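Local structure of beta-fructofuranosidase (Arabidopsis thaliana, 2OXB) at residues Met17-Gly22 and Cys77-Ala82; Asn21-Tyr26 and Ala276-Phe281; Leu93-Asp98 and Phe143-Thr148; Gly272-Ser277 and Arg288-Trp293. The protein hydrolyses sucrose and 1-kestose, and less readily neokestose and levan, releasing terminal beta-D-fructofuranosyl units in the plant cell wall. The protein carries 1 engineered substitution. All blocks are in the same frame, centred on the assembly; numbering follows the deposited sequence.

Contact 1: Met17-Gly22 and Cys77-Ala82; sequences MNDPNG and CWSGSA. With FRU (beta-D-fructofuranose), chain B.
Ser79, Gly22 and Asn21 carry most of the meeting between strands 15-26 and 77-81, which belong to successive sheets of the five-bladed beta-propeller of glycoside hydrolase family 32. The short segments run in broadly similar directions, 43° apart, and their axes come within 4.6 Å. Residues 17-22 are the MNDPNG part of the family's WMNDPNG sequence, which begins at Trp16, and include Asp19 of the active site.

A small hydroxyl suits position 79, because the residue stands between that acid and the sugar. Ser79 OG donates to Asp19 OD2 at 2.9 Å, although the exact place of that oxygen is less certain. The same OG lies 2.8 Å from O4 of the fructose. With OG turned away from its own carbonyl carbon, beside the backbone N (chi1 -38°), the hydroxyl can reach both neighbours.

Asn21 works from alongside. Its ND2 rests against the Ser79 backbone, 3.3 Å from Ser79 CA, while OD1 is taken by NE2 of Gln35, another substrate-binding residue on the adjoining strand. An amide fits here because one branch can be held by Gln35 as the other packs on Ser79.

Gly22 lets the two chains close up: its CA is 3.9 Å from Ser81 CA. A positive phi (40°) favours glycine, and a beta-carbon would come up against Ala82 CB. Beyond Ser79, the Trp78 indole presents one face to the sugar, with FRU O6 lying over the rim of the ring 3.3 Å from Trp78 CG.

Contact 2: Asn21-Tyr26 and Ala276-Phe281; sequences NGPMIY and ASKTFF
Pro23 and Phe280 make the main apolar contact between strand 15-26 and the weakly bonded strand near 278-281. The two side chains lie alongside each other, pointing opposite ways, with Pro23 CG 3.6 Å from Phe280 CB. Proline offers a compact ring with little freedom to move, and phenylalanine a broad plate to lay along the other strand. Ile25 adds a looser touch, its CB 4.4 Å from Phe280 CE1.

Other contacts are between ring or methyl and backbone. Met24 N sits above one face of the Phe280 ring, toward its rim, and Met24 CA is 3.5 Å from Phe280 CD1. Ile25 has CG1 anti to the backbone N (chi1 -175°), and its other branch, CG2, faces Phe281 O at 4.0 Å. Without the phenyl ring of Phe280, as with an alanine here, a gap is likely to open beside Pro23 and the Met24 backbone to lose this cover.

The strands run nearly parallel, 17° apart, but with axes 6.2 Å distant they share no hydrogen bond. They come from the first and last sheets of the propeller. Phe280 is wedged between them, reaching Tyr30 of strand 29-36 as well as Ile289 and Trp291 of strand 287-291.

Contact 3: Leu93-Asp98 and Phe143-Thr148; sequences LYTGID and FRDPTT. With FRU (beta-D-fructofuranose), chain B.
Thr95 and Asp145 are joined by a hydrogen bond from Asp145 N to Thr95 OG1, 2.9 Å long with an angle of 147° at the hydrogen. This holds the backbone beneath a carboxylate that grips the fructose with both oxygens: FRU O4 donates to Asp145 OD1 and FRU O3 to Asp145 OD2, each at 2.9 Å. An aspartate suits the place because its two oxygens can match two neighbouring sugar hydroxyls. OD2 is also bonded to the backbone N of Cys200, which probably limits rotation of the carboxylate.

Thr95 has two branches to use. OG1, anti to the carbonyl carbon (chi1 -49°), meets the loop and is further hydrogen-bonded to Gln105 OE1, whereas the methyl CG2 lies against Arg144 CB. Arg144 then bends at chi2 and chi3, carrying its guanidinium away from Thr95 toward Trp78 and the bound glucose.

Farther along, Pro146 packs its CG 4.0 Å from Leu93 CB, so that a stiff ring lies against the strand. Strand 93-97 of the second propeller sheet thus backs the Arg-Asp-Pro sequence of family 32, in which the aspartate is generally regarded as a transition-state stabiliser.

Contact 4: Gly272-Ser277 and Arg288-Trp293; sequences GKYYAS and RILWGW. With FRU (beta-D-fructofuranose), chain B.
At the entry to the last sheet of the beta-propeller, beside the sugar site, Tyr274 and Tyr275 of the incoming loop pack on Leu290 of strand 287-291 and on Gly292 and Trp293, which follow it in the chain. A backbone bond ties the two parts, from Trp293 N to Tyr275 O at 3.0 Å. One step on, Ser277 CA makes a CA-H...O contact of 3.1 Å with Trp291 O.

Tyr274 lies across the strand, and Leu290 CD2 approaches the edge of its ring in plane. Its CZ is 3.7 Å from Gly292 CA, where a beta-carbon would run into the ring, consistent with glycine here. The hydroxyl makes a weak hydrogen bond with Thr313. Cutting Tyr274 back to an alanine is likely to strip this cover from Gly292 and Leu290 and deprive Thr313 of a weak partner.

Trp293, with CG anti to the backbone N (chi1 163°), reaches back along the loop to meet Tyr275 edge against edge, Trp293 CZ3 being 3.6 Å from Tyr275 CD2. Ala276 is small enough to sit beside the same indole, its CB 4.1 Å from Trp293 CE3.

Next to CD2 on the same ring, Tyr275 CE2 lies 3.1 Å from FRU O1, while the OH is bonded to Leu234 O and to OE1 of the engineered Gln199. Gripped by Trp293 and Leu234 O, the ring is probably held in place as part of the pocket wall.

From the N terminus, strand 15-26 opens two loops. Contact 1 closes the shorter at residues 77-82, tying the first propeller sheet to the second; contact 2 closes the longer at 276-281, some 250 residues on, joining the first sheet to the last and so completing the ring. Contact 3 follows contact 1 and lies inside the loop of contact 2, linking the second sheet to the loop that leads into the third. Contact 4 starts on 272-277, which overlaps the second segment of contact 2, and closes round the hairpin of strands 278-282 and 287-291, tying the incoming loop to the latter. Contacts 1, 3 and 4 reach the fructose; Ser81 OG to Lys278 NZ links contacts 1 and 2.

Contact 1: Met17-Gly22 and Cys77-Ala82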
# COMPACT_ATOMS: atom_id res chain seq x y z
N MET A 17 14.51 2.92 -6.33
CA MET A 17 13.84 3.22 -5.06
C MET A 17 13.15 1.96 -4.53
O MET A 17 12.62 1.16 -5.30
CB MET A 17 12.79 4.33 -5.23
CG MET A 17 11.94 4.49 -3.97
SD MET A 17 11.10 6.05 -3.82
CE MET A 17 9.52 5.68 -4.59
N ASN A 18 13.14 1.79 -3.21
CA ASN A 18 12.52 0.60 -2.63
C ASN A 18 11.56 0.89 -1.47
O ASN A 18 10.67 1.73 -1.59
CB ASN A 18 13.64 -0.36 -2.18
CG ASN A 18 13.14 -1.78 -1.93
OD1 ASN A 18 13.93 -2.68 -1.69
ND2 ASN A 18 11.83 -1.97 -1.97
N ASP A 19 11.76 0.18 -0.37
CA ASP A 19 10.95 0.30 0.83
C ASP A 19 10.80 1.73 1.38
O ASP A 19 11.68 2.58 1.20
CB ASP A 19 11.53 -0.58 1.95
CG ASP A 19 11.25 -2.05 1.77
OD1 ASP A 19 11.28 -2.53 0.61
OD2 ASP A 19 11.02 -2.73 2.79
N PRO A 20 9.66 2.00 2.03
CA PRO A 20 9.33 3.29 2.65
C PRO A 20 9.87 3.14 4.08
O PRO A 20 9.56 2.16 4.76
CB PRO A 20 7.80 3.32 2.64
CG PRO A 20 7.41 2.24 1.63
CD PRO A 20 8.44 1.19 1.87
N ASN A 21 10.68 4.10 4.53
CA ASN A 21 11.26 4.00 5.87
C ASN A 21 10.93 5.18 6.79
O ASN A 21 10.81 6.33 6.36
CB ASN A 21 12.79 3.86 5.75
CG ASN A 21 13.21 2.62 4.95
OD1 ASN A 21 14.29 2.58 4.38
ND2 ASN A 21 12.35 1.61 4.93
N GLY A 22 10.78 4.86 8.08
CA GLY A 22 10.51 5.85 9.12
C GLY A 22 9.55 7.00 8.87
O GLY A 22 9.92 8.16 9.02
N CYS A 77 22.11 -0.33 4.54
CA CYS A 77 21.20 0.33 5.46
C CYS A 77 19.80 -0.03 5.05
O CYS A 77 19.15 0.68 4.27
CB CYS A 77 21.38 1.84 5.42
SG CYS A 77 22.61 2.45 6.56
N TRP A 78 19.34 -1.16 5.59
CA TRP A 78 18.02 -1.70 5.32
C TRP A 78 16.86 -0.96 6.01
O TRP A 78 17.07 -0.09 6.86
CB TRP A 78 18.01 -3.20 5.68
CG TRP A 78 18.82 -4.05 4.70
CD1 TRP A 78 19.77 -3.61 3.82
CD2 TRP A 78 18.70 -5.47 4.49
NE1 TRP A 78 20.25 -4.67 3.07
CE2 TRP A 78 19.61 -5.81 3.45
CE3 TRP A 78 17.91 -6.47 5.06
CZ2 TRP A 78 19.75 -7.12 2.99
CZ3 TRP A 78 18.05 -7.78 4.59
CH2 TRP A 78 18.97 -8.08 3.56
N SER A 79 15.65 -1.31 5.59
CA SER A 79 14.40 -0.72 6.09
C SER A 79 14.35 -0.62 7.61
O SER A 79 14.94 -1.42 8.33
CB SER A 79 13.22 -1.55 5.60
OG SER A 79 13.44 -1.98 4.27
N GLY A 80 13.61 0.38 8.09
CA GLY A 80 13.46 0.60 9.51
C GLY A 80 12.18 1.37 9.77
O GLY A 80 11.32 1.44 8.89
N SER A 81 12.07 1.95 10.96
CA SER A 81 10.89 2.70 11.36
C SER A 81 11.24 3.71 12.44
O SER A 81 12.32 3.66 13.05
CB SER A 81 9.80 1.76 11.88
OG SER A 81 9.13 1.09 10.81
N ALA A 82 10.32 4.65 12.68
CA ALA A 82 10.54 5.68 13.69
C ALA A 82 9.43 5.68 14.74
O ALA A 82 8.24 5.69 14.41
CB ALA A 82 10.64 7.06 13.03
C1 FRU B . 11.57 -5.53 0.84
C2 FRU B . 13.02 -5.81 1.25
C3 FRU B . 13.19 -5.73 2.78
C4 FRU B . 14.60 -5.22 2.95
C5 FRU B . 14.76 -4.35 1.71
C6 FRU B . 16.11 -4.47 1.04
O1 FRU B . 10.70 -6.54 1.31
O2 FRU B . 13.66 -7.04 0.77
O3 FRU B . 13.03 -6.98 3.44
O4 FRU B . 14.74 -4.46 4.15
O5 FRU B . 13.78 -4.74 0.76
O6 FRU B . 17.08 -3.86 1.87

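Contact 2: Asn21-Tyr26 and Ala276-Phe281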
# COMPACT_ATOMS: atom_id res chain seq x y z
N ASN A 21 10.68 4.10 4.53
CA ASN A 21 11.26 4.00 5.87
C ASN A 21 10.93 5.18 6.79
O ASN A 21 10.81 6.33 6.36
CB ASN A 21 12.79 3.86 5.75
CG ASN A 21 13.21 2.62 4.95
OD1 ASN A 21 14.29 2.58 4.38
ND2 ASN A 21 12.35 1.61 4.93
N GLY A 22 10.78 4.86 8.08
CA GLY A 22 10.51 5.85 9.12
C GLY A 22 9.55 7.00 8.87
O GLY A 22 9.92 8.16 9.02
N PRO A 23 8.29 6.71 8.51
CA PRO A 23 7.32 7.77 8.26
C PRO A 23 6.75 8.32 9.56
O PRO A 23 6.26 7.57 10.41
CB PRO A 23 6.27 7.06 7.42
CG PRO A 23 6.22 5.72 8.08
CD PRO A 23 7.69 5.39 8.28
N MET A 24 6.83 9.63 9.75
CA MET A 24 6.26 10.23 10.95
C MET A 24 6.08 11.73 10.80
O MET A 24 6.28 12.31 9.73
CB MET A 24 7.11 9.94 12.18
CG MET A 24 8.34 10.82 12.32
SD MET A 24 9.41 10.53 10.96
CE MET A 24 11.00 10.45 11.79
N ILE A 25 5.71 12.35 11.91
CA ILE A 25 5.48 13.78 11.97
C ILE A 25 6.19 14.28 13.21
O ILE A 25 6.17 13.63 14.26
CB ILE A 25 3.94 14.07 12.02
CG1 ILE A 25 3.67 15.57 11.95
CG2 ILE A 25 3.34 13.48 13.30
CD1 ILE A 25 3.77 16.28 13.29
N TYR A 26 6.84 15.43 13.08
CA TYR A 26 7.57 16.07 14.16
C TYR A 26 7.52 17.58 13.93
O TYR A 26 7.93 18.07 12.87
CB TYR A 26 9.03 15.60 14.17
CG TYR A 26 9.86 16.25 15.24
CD1 TYR A 26 9.49 16.15 16.57
CD2 TYR A 26 11.01 16.97 14.93
CE1 TYR A 26 10.24 16.75 17.58
CE2 TYR A 26 11.77 17.57 15.94
CZ TYR A 26 11.37 17.45 17.26
OH TYR A 26 12.09 18.02 18.28
N ALA A 276 6.08 -3.75 0.67
CA ALA A 276 6.85 -3.06 1.69
C ALA A 276 6.02 -2.02 2.44
O ALA A 276 6.57 -1.15 3.11
CB ALA A 276 8.07 -2.41 1.06
N SER A 277 4.69 -2.13 2.35
CA SER A 277 3.79 -1.18 3.01
C SER A 277 4.05 -0.97 4.51
O SER A 277 4.52 -1.86 5.21
CB SER A 277 2.31 -1.60 2.79
OG SER A 277 1.99 -2.82 3.45
N LYS A 278 3.76 0.24 4.99
CA LYS A 278 3.95 0.60 6.39
C LYS A 278 3.11 1.81 6.77
O LYS A 278 2.88 2.71 5.95
CB LYS A 278 5.41 0.91 6.70
CG LYS A 278 5.65 1.41 8.11
CD LYS A 278 6.90 0.80 8.72
CE LYS A 278 6.69 -0.69 8.99
NZ LYS A 278 7.92 -1.35 9.53
N THR A 279 2.69 1.85 8.03
CA THR A 279 1.86 2.93 8.52
C THR A 279 2.59 3.84 9.50
O THR A 279 3.78 3.65 9.79
CB THR A 279 0.60 2.36 9.19
OG1 THR A 279 0.97 1.51 10.28
CG2 THR A 279 -0.19 1.54 8.19
N PHE A 280 1.88 4.84 9.99
CA PHE A 280 2.43 5.80 10.94
C PHE A 280 1.31 6.69 11.44
O PHE A 280 0.41 7.04 10.69
CB PHE A 280 3.53 6.64 10.27
CG PHE A 280 3.08 8.00 9.83
CD1 PHE A 280 2.95 9.03 10.76
CD2 PHE A 280 2.76 8.24 8.50
CE1 PHE A 280 2.51 10.29 10.37
CE2 PHE A 280 2.33 9.50 8.10
CZ PHE A 280 2.20 10.52 9.04
N PHE A 281 1.36 7.05 12.72
CA PHE A 281 0.33 7.89 13.31
C PHE A 281 0.53 9.38 13.12
O PHE A 281 1.57 9.94 13.53
CB PHE A 281 0.23 7.59 14.81
CG PHE A 281 -0.84 8.37 15.52
CD1 PHE A 281 -2.17 8.25 15.13
CD2 PHE A 281 -0.52 9.17 16.61
CE1 PHE A 281 -3.17 8.91 15.83
CE2 PHE A 281 -1.52 9.84 17.31
CZ PHE A 281 -2.84 9.71 16.92

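Contact 3: Leu93-Asp98 and Phe143-Thr148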
# COMPACT_ATOMS: atom_id res chain seq x y z
N LEU A 93 14.74 2.73 14.23
CA LEU A 93 15.19 1.36 14.38
C LEU A 93 15.37 0.80 12.98
O LEU A 93 14.39 0.54 12.28
CB LEU A 93 14.16 0.55 15.18
CG LEU A 93 14.19 0.71 16.71
CD1 LEU A 93 13.98 2.16 17.08
CD2 LEU A 93 13.11 -0.16 17.35
N TYR A 94 16.62 0.64 12.54
CA TYR A 94 16.86 0.11 11.20
C TYR A 94 17.85 -1.06 11.23
O TYR A 94 18.70 -1.16 12.12
CB TYR A 94 17.38 1.21 10.27
CG TYR A 94 18.86 1.47 10.41
CD1 TYR A 94 19.78 0.84 9.59
CD2 TYR A 94 19.34 2.34 11.38
CE1 TYR A 94 21.15 1.07 9.73
CE2 TYR A 94 20.69 2.58 11.52
CZ TYR A 94 21.59 1.94 10.69
OH TYR A 94 22.94 2.20 10.85
N THR A 95 17.70 -1.93 10.23
CA THR A 95 18.53 -3.12 10.06
C THR A 95 19.77 -2.82 9.22
O THR A 95 19.67 -2.51 8.04
CB THR A 95 17.75 -4.25 9.32
OG1 THR A 95 16.46 -4.44 9.92
CG2 THR A 95 18.53 -5.57 9.37
N GLY A 96 20.94 -2.93 9.84
CA GLY A 96 22.18 -2.72 9.12
C GLY A 96 22.87 -4.06 8.88
O GLY A 96 22.55 -5.05 9.52
N ILE A 97 23.82 -4.09 7.95
CA ILE A 97 24.53 -5.33 7.67
C ILE A 97 25.97 -5.11 8.11
O ILE A 97 26.67 -4.28 7.53
CB ILE A 97 24.50 -5.68 6.16
CG1 ILE A 97 23.15 -5.29 5.55
CG2 ILE A 97 24.75 -7.18 5.97
CD1 ILE A 97 21.94 -5.96 6.22
N ASP A 98 26.42 -5.85 9.13
CA ASP A 98 27.79 -5.70 9.63
C ASP A 98 28.84 -6.35 8.71
O ASP A 98 28.49 -7.03 7.73
CB ASP A 98 27.90 -6.28 11.05
CG ASP A 98 27.45 -7.72 11.14
OD1 ASP A 98 27.70 -8.50 10.20
OD2 ASP A 98 26.87 -8.07 12.18
N PHE A 143 16.69 -11.66 9.59
CA PHE A 143 16.36 -10.97 10.84
C PHE A 143 16.40 -9.44 10.63
O PHE A 143 17.27 -8.74 11.16
CB PHE A 143 17.36 -11.36 11.94
CG PHE A 143 17.12 -10.68 13.26
CD1 PHE A 143 15.88 -10.77 13.89
CD2 PHE A 143 18.14 -10.00 13.90
CE1 PHE A 143 15.67 -10.19 15.15
CE2 PHE A 143 17.94 -9.42 15.16
CZ PHE A 143 16.70 -9.52 15.78
N ARG A 144 15.43 -8.94 9.88
CA ARG A 144 15.39 -7.52 9.58
C ARG A 144 13.98 -6.93 9.59
O ARG A 144 12.99 -7.63 9.84
CB ARG A 144 16.04 -7.26 8.21
CG ARG A 144 15.08 -7.14 7.02
CD ARG A 144 14.63 -8.48 6.45
NE ARG A 144 15.67 -9.14 5.67
CZ ARG A 144 15.52 -10.30 5.05
NH1 ARG A 144 14.36 -10.93 5.13
NH2 ARG A 144 16.51 -10.83 4.37
N ASP A 145 13.93 -5.63 9.32
CA ASP A 145 12.69 -4.88 9.24
C ASP A 145 11.95 -4.68 10.55
O ASP A 145 10.82 -5.14 10.71
CB ASP A 145 11.78 -5.53 8.22
CG ASP A 145 12.45 -5.63 6.88
OD1 ASP A 145 13.43 -4.90 6.67
OD2 ASP A 145 11.99 -6.44 6.05
N PRO A 146 12.58 -3.99 11.50
CA PRO A 146 11.97 -3.72 12.80
C PRO A 146 10.87 -2.68 12.67
O PRO A 146 11.01 -1.67 11.98
CB PRO A 146 13.14 -3.23 13.65
CG PRO A 146 14.00 -2.53 12.64
CD PRO A 146 13.96 -3.47 11.45
N THR A 147 9.77 -2.95 13.36
CA THR A 147 8.60 -2.08 13.38
C THR A 147 8.78 -0.94 14.36
O THR A 147 9.82 -0.80 15.01
CB THR A 147 7.38 -2.85 13.87
OG1 THR A 147 7.53 -3.13 15.27
CG2 THR A 147 7.22 -4.14 13.13
N THR A 148 7.74 -0.13 14.48
CA THR A 148 7.73 0.96 15.42
C THR A 148 7.59 0.26 16.77
O THR A 148 7.08 -0.86 16.85
CB THR A 148 6.51 1.88 15.19
OG1 THR A 148 6.64 2.56 13.94
CG2 THR A 148 6.37 2.90 16.31
C1 FRU B . 11.57 -5.53 0.84
C2 FRU B . 13.02 -5.81 1.25
C3 FRU B . 13.19 -5.73 2.78
C4 FRU B . 14.60 -5.22 2.95
C5 FRU B . 14.76 -4.35 1.71
C6 FRU B . 16.11 -4.47 1.04
O1 FRU B . 10.70 -6.54 1.31
O2 FRU B . 13.66 -7.04 0.77
O3 FRU B . 13.03 -6.98 3.44
O4 FRU B . 14.74 -4.46 4.15
O5 FRU B . 13.78 -4.74 0.76
O6 FRU B . 17.08 -3.86 1.87

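Contact 4: Gly272-Ser277 and Arg288-Trp293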
# COMPACT_ATOMS: atom_id res chain seq x y z
N GLY A 272 -2.99 -5.90 -6.01
CA GLY A 272 -2.27 -5.63 -7.25
C GLY A 272 -0.80 -5.42 -6.96
O GLY A 272 -0.24 -6.14 -6.15
N LYS A 273 -0.16 -4.44 -7.60
CA LYS A 273 1.26 -4.24 -7.35
C LYS A 273 1.53 -3.41 -6.10
O LYS A 273 1.69 -2.19 -6.16
CB LYS A 273 1.92 -3.56 -8.55
CG LYS A 273 3.44 -3.72 -8.60
CD LYS A 273 3.84 -5.15 -8.96
CE LYS A 273 3.92 -5.38 -10.47
NZ LYS A 273 5.01 -4.58 -11.14
N TYR A 274 1.60 -4.08 -4.95
CA TYR A 274 1.86 -3.38 -3.71
C TYR A 274 2.93 -4.09 -2.90
O TYR A 274 3.02 -5.32 -2.95
CB TYR A 274 0.58 -3.34 -2.89
CG TYR A 274 0.36 -2.06 -2.13
CD1 TYR A 274 0.38 -0.84 -2.80
CD2 TYR A 274 0.05 -2.07 -0.77
CE1 TYR A 274 0.10 0.34 -2.14
CE2 TYR A 274 -0.24 -0.88 -0.10
CZ TYR A 274 -0.22 0.33 -0.80
OH TYR A 274 -0.55 1.52 -0.20
N TYR A 275 3.73 -3.35 -2.14
CA TYR A 275 4.74 -4.00 -1.32
C TYR A 275 5.48 -3.11 -0.33
O TYR A 275 5.51 -1.89 -0.46
CB TYR A 275 5.76 -4.70 -2.21
CG TYR A 275 6.49 -5.82 -1.52
CD1 TYR A 275 5.78 -6.88 -0.91
CD2 TYR A 275 7.89 -5.87 -1.51
CE1 TYR A 275 6.45 -7.96 -0.33
CE2 TYR A 275 8.57 -6.94 -0.94
CZ TYR A 275 7.85 -7.98 -0.36
OH TYR A 275 8.54 -9.05 0.16
N ALA A 276 6.08 -3.75 0.67
CA ALA A 276 6.85 -3.06 1.69
C ALA A 276 6.02 -2.02 2.44
O ALA A 276 6.57 -1.15 3.11
CB ALA A 276 8.07 -2.41 1.06
N SER A 277 4.69 -2.13 2.35
CA SER A 277 3.79 -1.18 3.01
C SER A 277 4.05 -0.97 4.51
O SER A 277 4.52 -1.86 5.21
CB SER A 277 2.31 -1.60 2.79
OG SER A 277 1.99 -2.82 3.45
N ARG A 288 -4.30 7.83 10.59
CA ARG A 288 -3.23 6.88 10.31
C ARG A 288 -2.98 6.83 8.81
O ARG A 288 -3.85 6.43 8.03
CB ARG A 288 -3.61 5.50 10.85
CG ARG A 288 -2.53 4.43 10.65
CD ARG A 288 -2.83 3.12 11.40
NE ARG A 288 -2.44 3.18 12.80
CZ ARG A 288 -1.18 3.14 13.24
NH1 ARG A 288 -0.18 3.04 12.39
NH2 ARG A 288 -0.93 3.21 14.54
N ILE A 289 -1.78 7.26 8.41
CA ILE A 289 -1.39 7.27 7.01
C ILE A 289 -0.73 5.96 6.61
O ILE A 289 0.09 5.42 7.36
CB ILE A 289 -0.38 8.41 6.71
CG1 ILE A 289 -1.09 9.77 6.67
CG2 ILE A 289 0.29 8.16 5.38
CD1 ILE A 289 -1.72 10.21 7.97
N LEU A 290 -1.06 5.47 5.43
CA LEU A 290 -0.49 4.21 4.96
C LEU A 290 0.34 4.31 3.68
O LEU A 290 -0.19 4.57 2.59
CB LEU A 290 -1.61 3.20 4.77
CG LEU A 290 -1.20 1.84 4.23
CD1 LEU A 290 -2.03 0.77 4.93
CD2 LEU A 290 -1.38 1.78 2.72
N TRP A 291 1.64 4.09 3.82
CA TRP A 291 2.56 4.13 2.69
C TRP A 291 2.84 2.77 2.07
O TRP A 291 3.03 1.78 2.77
CB TRP A 291 3.91 4.71 3.11
CG TRP A 291 3.89 6.12 3.51
CD1 TRP A 291 3.67 6.62 4.76
CD2 TRP A 291 4.16 7.24 2.66
NE1 TRP A 291 3.80 7.99 4.75
CE2 TRP A 291 4.09 8.40 3.47
CE3 TRP A 291 4.45 7.38 1.29
CZ2 TRP A 291 4.31 9.68 2.96
CZ3 TRP A 291 4.66 8.65 0.78
CH2 TRP A 291 4.60 9.79 1.61
N GLY A 292 2.90 2.74 0.74
CA GLY A 292 3.16 1.52 0.00
C GLY A 292 4.09 1.79 -1.17
O GLY A 292 3.91 2.79 -1.88
N TRP A 293 5.05 0.90 -1.39
CA TRP A 293 6.03 1.06 -2.46
C TRP A 293 5.58 0.78 -3.91
O TRP A 293 5.60 1.69 -4.73
CB TRP A 293 7.31 0.27 -2.11
CG TRP A 293 8.23 0.01 -3.27
CD1 TRP A 293 8.62 0.90 -4.23
CD2 TRP A 293 8.86 -1.24 -3.60
NE1 TRP A 293 9.44 0.28 -5.15
CE2 TRP A 293 9.61 -1.03 -4.78
CE3 TRP A 293 8.86 -2.52 -3.01
CZ2 TRP A 293 10.35 -2.05 -5.39
CZ3 TRP A 293 9.60 -3.53 -3.62
CH2 TRP A 293 10.33 -3.29 -4.80
C1 FRU B . 11.57 -5.53 0.84
C2 FRU B . 13.02 -5.81 1.25
C3 FRU B . 13.19 -5.73 2.78
C4 FRU B . 14.60 -5.22 2.95
C5 FRU B . 14.76 -4.35 1.71
C6 FRU B . 16.11 -4.47 1.04
O1 FRU B . 10.70 -6.54 1.31
O2 FRU B . 13.66 -7.04 0.77
O3 FRU B . 13.03 -6.98 3.44
O4 FRU B . 14.74 -4.46 4.15
O5 FRU B . 13.78 -4.74 0.76
O6 FRU B . 17.08 -3.86 1.87